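Local structure of packaging enzyme P4 (Pseudomonas phage phi13, 4BLP) at residues 215-218 against 219-222. The protein probably hydrolyses nucleoside triphosphates as a hexameric RecA-like helicase motor that packages RNA into the capsid of a double-stranded RNA bacteriophage. Numbering follows the deposited sequence.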
loop_
_atom_site.group_PDB
_atom_site.type_symbol
_atom_site.label_atom_id
_atom_site.label_comp_id
_atom_site.label_asym_id
_atom_site.label_seq_id
_atom_site.Cartn_x
_atom_site.Cartn_y
_atom_site.Cartn_z
ATOM N N PHE D 215 25.624 7.201 -6.316
ATOM C CA PHE D 215 24.580 6.815 -5.369
ATOM C C PHE D 215 23.218 6.695 -6.069
ATOM O O PHE D 215 22.182 6.706 -5.399
ATOM C CB PHE D 215 24.532 7.836 -4.194
ATOM C CG PHE D 215 25.471 7.579 -3.042
ATOM C CD1 PHE D 215 26.443 6.588 -3.118
ATOM C CD2 PHE D 215 25.364 8.307 -1.852
ATOM C CE1 PHE D 215 27.321 6.351 -2.041
ATOM C CE2 PHE D 215 26.221 8.043 -0.758
ATOM C CZ PHE D 215 27.204 7.075 -0.861
ATOM N N ARG D 216 23.202 6.525 -7.400
ATOM C CA ARG D 216 21.904 6.401 -8.080
ATOM C C ARG D 216 21.030 5.243 -7.484
ATOM O O ARG D 216 19.823 5.428 -7.361
ATOM C CB ARG D 216 22.053 6.321 -9.594
ATOM C CG ARG D 216 22.561 5.054 -10.174
ATOM C CD ARG D 216 22.973 5.365 -11.620
ATOM N NE ARG D 216 21.863 5.700 -12.515
ATOM C CZ ARG D 216 21.410 4.891 -13.466
ATOM N NH1 ARG D 216 21.960 3.695 -13.649
ATOM N NH2 ARG D 216 20.431 5.282 -14.263
ATOM N N ASN D 217 21.618 4.077 -7.087
ATOM C CA ASN D 217 20.768 3.013 -6.518
ATOM C C ASN D 217 20.180 3.407 -5.153
ATOM O O ASN D 217 19.127 2.887 -4.791
ATOM C CB ASN D 217 21.544 1.708 -6.401
ATOM C CG ASN D 217 21.267 0.824 -7.583
ATOM O OD1 ASN D 217 20.825 1.290 -8.626
ATOM N ND2 ASN D 217 21.428 -0.475 -7.407
ATOM N N LEU D 218 20.855 4.323 -4.416
ATOM C CA LEU D 218 20.299 4.834 -3.165
ATOM C C LEU D 218 19.098 5.725 -3.487
ATOM O O LEU D 218 18.024 5.597 -2.874
ATOM C CB LEU D 218 21.400 5.615 -2.409
ATOM C CG LEU D 218 21.148 5.825 -0.940
ATOM C CD1 LEU D 218 21.336 4.480 -0.158
ATOM C CD2 LEU D 218 22.101 6.940 -0.388
ATOM N N VAL D 219 19.251 6.616 -4.484
ATOM C CA VAL D 219 18.120 7.460 -4.908
ATOM C C VAL D 219 16.957 6.608 -5.372
ATOM O O VAL D 219 15.801 6.859 -5.015
ATOM C CB VAL D 219 18.544 8.449 -6.030
ATOM C CG1 VAL D 219 17.327 9.224 -6.591
ATOM C CG2 VAL D 219 19.621 9.395 -5.533
ATOM N N PHE D 220 17.245 5.592 -6.186
ATOM C CA PHE D 220 16.184 4.753 -6.722
ATOM C C PHE D 220 15.558 3.821 -5.679
ATOM O O PHE D 220 14.362 3.561 -5.740
ATOM C CB PHE D 220 16.736 3.900 -7.890
ATOM C CG PHE D 220 17.228 4.651 -9.114
ATOM C CD1 PHE D 220 16.883 5.981 -9.329
ATOM C CD2 PHE D 220 18.047 4.029 -10.045
ATOM C CE1 PHE D 220 17.340 6.663 -10.466
ATOM C CE2 PHE D 220 18.501 4.712 -11.177
ATOM C CZ PHE D 220 18.111 6.000 -11.399
ATOM N N GLY D 221 16.346 3.343 -4.750
ATOM C CA GLY D 221 15.902 2.316 -3.821
ATOM C C GLY D 221 15.388 2.730 -2.465
ATOM O O GLY D 221 14.712 1.932 -1.828
ATOM N N ILE D 222 15.733 3.937 -1.989
ATOM C CA ILE D 222 15.302 4.433 -0.678
ATOM C C ILE D 222 14.043 5.262 -0.920
ATOM O O ILE D 222 14.137 6.453 -1.230
ATOM C CB ILE D 222 16.409 5.242 0.060
ATOM C CG1 ILE D 222 17.695 4.439 0.276
ATOM C CG2 ILE D 222 15.900 5.783 1.421
ATOM C CD1 ILE D 222 17.532 3.023 0.942
#
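Four consecutive i+4 to i backbone hydrogen bonds join residues 215-218 to 219-222 in the short helix 216-221, which follows strand 210-213 of the RecA-like P-loop NTPase core; they run from Val-219 N to Phe-215 O (3.1 Å), Phe-220 N to Arg-216 O (2.8 Å), Gly-221 N to Asn-217 O and Ile-222 N to Leu-218 O. The third is the least straight, 135° at the hydrogen, its donor above the carbonyl plane, and Ile-222 then leaves helical geometry. The turn illustrates how one short helix can serve two interfaces. On the flank that meets a neighbouring subunit, Arg-216 and Phe-220 touch at the rim of the aromatic ring: CE2 of Phe-220 lies over one face of the guanidinium, 3.7 Å from Arg-216 CZ, with the two planes 70° apart, while NH2 sits at the ring edge, in its plane. With CG between the backbone N and the carbonyl carbon, a bend at chi3 (-67°) brings the guanidinium beside the ring. NH1 bonds Gly-175 O and Thr-240 OG1 of the neighbouring subunit; NH2 bonds Ser-276 OG and Asn-217 ND2 bonds Leu-124 O, both of that subunit. Leu-218 and Ile-222 lie side by side, CD1 to CG1 3.7 Å, and pack on helix 233-248 of the same chain. Phe-220, with CG anti to its carbonyl carbon, lays one ring face over Arg-216 O, which approaches CG to 3.2 Å.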